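Local coordinates for protein lactococcal phage P2 ORF15 (Lactococcus phage p2, PDB 2WZP) that is the distal tail (Dit) protein of the phage, probably forming a ring at the tail tip that anchors other parts of the host-adhesion baseplate, at residues S210-D213 and R214-R217. Numbering follows the deposited sequence.
Sequences SDID and RLSR
Arg217 meets Asp211 end-on across a short 3-10 helix, residues 212-215, in the long loop that leads into strand 218-220 of the Dit C-terminal domain. The salt bridge is bidentate: NH1 of Arg217 lies 3.2 Å from OD1 of Asp211, on its syn lone pair, and NH2 of Arg217 lies 3.2 Å from OD2 of Asp211. Carboxylate and guanidinium are nearly coplanar, 22° apart. A bend at chi3 (-48°) curls the arginine back over the helix, where one face of its guanidinium rests on CA of Arg214. NH1 of Arg217 also makes a longer salt bridge, 3.5 Å, to OD1 of Asp213, whose other oxygen pairs with Lys174.

The backbone bonds follow the i+3 to i pattern of a 3-10 helix, with Leu215 N donating to Ile212 O at 3.2 Å. Arg214 holds Asp211 O twice, through its own N and, from the other face of that carbonyl, through NE at 3.0 Å. Its guanidinium continues to Glu209 and to the backbone of another protein's chain, so the segment takes part in an interface with a different protein of the assembly. Ile212 CD1 touches Leu215 CD1 at 3.9 Å, an apolar contact.

Asp213 O likewise takes two donors, Ser216 N at 2.9 Å and Ser216 OG, the hydroxyl lying in the carbonyl plane on a lone pair at 2.7 Å.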
ATOM      1  N   SER M 210      19.816   3.860 -72.108  1.00 33.71           N
ATOM      2  CA  SER M 210      18.354   3.767 -72.110  1.00 34.07           C
ATOM      3  C   SER M 210      17.942   4.300 -70.731  1.00 37.13           C
ATOM      4  O   SER M 210      18.609   3.993 -69.724  1.00 36.20           O
ATOM      5  CB  SER M 210      17.869   2.346 -72.373  1.00 37.01           C
ATOM      6  OG  SER M 210      18.318   1.501 -71.334  1.00 52.78           O
ATOM      7  N   ASP M 211      16.952   5.224 -70.719  1.00 32.39           N
ATOM      8  CA  ASP M 211      16.463   5.913 -69.527  1.00 30.85           C
ATOM      9  C   ASP M 211      17.596   6.700 -68.817  1.00 34.92           C
ATOM     10  O   ASP M 211      17.814   6.522 -67.621  1.00 35.69           O
ATOM     11  CB  ASP M 211      15.722   4.934 -68.603  1.00 31.64           C
ATOM     12  CG  ASP M 211      14.874   5.534 -67.493  1.00 42.54           C
ATOM     13  OD1 ASP M 211      14.429   6.703 -67.642  1.00 39.07           O
ATOM     14  OD2 ASP M 211      14.572   4.797 -66.513  1.00 51.69           O
ATOM     15  N   ILE M 212      18.317   7.590 -69.570  1.00 28.25           N
ATOM     16  CA  ILE M 212      19.392   8.441 -69.021  1.00 26.20           C
ATOM     17  C   ILE M 212      18.793   9.383 -67.941  1.00 34.31           C
ATOM     18  O   ILE M 212      19.458   9.819 -66.989  1.00 34.79           O
ATOM     19  CB  ILE M 212      20.125   9.210 -70.154  1.00 27.22           C
ATOM     20  CG1 ILE M 212      21.426   9.890 -69.685  1.00 27.33           C
ATOM     21  CG2 ILE M 212      19.216  10.207 -70.881  1.00 26.43           C
ATOM     22  CD1 ILE M 212      22.574   8.990 -69.376  1.00 38.65           C
ATOM     23  N   ASP M 213      17.502   9.615 -68.091  1.00 32.37           N
ATOM     24  CA  ASP M 213      16.664  10.441 -67.274  1.00 33.34           C
ATOM     25  C   ASP M 213      16.597   9.962 -65.854  1.00 36.81           C
ATOM     26  O   ASP M 213      16.492  10.779 -64.947  1.00 37.02           O
ATOM     27  CB  ASP M 213      15.283  10.474 -67.885  1.00 36.37           C
ATOM     28  CG  ASP M 213      14.626  11.792 -67.696  1.00 61.08           C
ATOM     29  OD1 ASP M 213      13.583  11.836 -66.978  1.00 67.29           O
ATOM     30  OD2 ASP M 213      15.162  12.795 -68.223  1.00 65.83           O
ATOM     31  N   ARG M 214      16.747   8.664 -65.636  1.00 33.61           N
ATOM     32  CA  ARG M 214      16.739   8.095 -64.287  1.00 32.59           C
ATOM     33  C   ARG M 214      17.761   8.771 -63.355  1.00 38.26           C
ATOM     34  O   ARG M 214      17.574   8.746 -62.149  1.00 41.37           O
ATOM     35  CB  ARG M 214      16.936   6.568 -64.344  1.00 27.21           C
ATOM     36  CG  ARG M 214      18.379   6.118 -64.272  1.00 29.00           C
ATOM     37  CD  ARG M 214      18.607   4.738 -64.807  1.00 27.66           C
ATOM     38  NE  ARG M 214      19.547   4.816 -65.913  1.00 39.72           N
ATOM     39  CZ  ARG M 214      20.763   4.322 -65.873  1.00 48.69           C
ATOM     40  NH1 ARG M 214      21.178   3.661 -64.809  1.00 59.35           N
ATOM     41  NH2 ARG M 214      21.569   4.465 -66.898  1.00 25.48           N
ATOM     42  N   LEU M 215      18.822   9.375 -63.912  1.00 33.96           N
ATOM     43  CA  LEU M 215      19.902  10.044 -63.166  1.00 32.37           C
ATOM     44  C   LEU M 215      19.488  11.421 -62.604  1.00 36.27           C
ATOM     45  O   LEU M 215      20.195  12.001 -61.775  1.00 35.99           O
ATOM     46  CB  LEU M 215      21.189  10.140 -64.042  1.00 31.21           C
ATOM     47  CG  LEU M 215      21.750   8.835 -64.641  1.00 33.20           C
ATOM     48  CD1 LEU M 215      22.928   9.122 -65.524  1.00 33.47           C
ATOM     49  CD2 LEU M 215      22.207   7.871 -63.573  1.00 32.53           C
ATOM     50  N   SER M 216      18.331  11.936 -63.057  1.00 32.66           N
ATOM     51  CA  SER M 216      17.767  13.219 -62.626  1.00 31.62           C
ATOM     52  C   SER M 216      16.552  12.986 -61.719  1.00 36.02           C
ATOM     53  O   SER M 216      15.893  13.937 -61.327  1.00 36.56           O
ATOM     54  CB  SER M 216      17.330  14.024 -63.847  1.00 32.48           C
ATOM     55  OG  SER M 216      16.193  13.431 -64.455  1.00 36.39           O
ATOM     56  N   ARG M 217      16.247  11.732 -61.416  1.00 31.87           N
ATOM     57  CA  ARG M 217      15.064  11.342 -60.671  1.00 30.89           C
ATOM     58  C   ARG M 217      15.326  10.707 -59.340  1.00 36.90           C
ATOM     59  O   ARG M 217      16.314   9.999 -59.156  1.00 39.34           O
ATOM     60  CB  ARG M 217      14.239  10.366 -61.491  1.00 27.43           C
ATOM     61  CG  ARG M 217      13.623  10.955 -62.752  1.00 28.75           C
ATOM     62  CD  ARG M 217      12.464  10.109 -63.202  1.00 25.30           C
ATOM     63  NE  ARG M 217      12.823   8.702 -63.225  1.00 40.89           N
ATOM     64  CZ  ARG M 217      13.153   8.058 -64.334  1.00 49.78           C
ATOM     65  NH1 ARG M 217      13.140   8.688 -65.504  1.00 41.88           N
ATOM     66  NH2 ARG M 217      13.490   6.779 -64.288  1.00 31.43           N
TER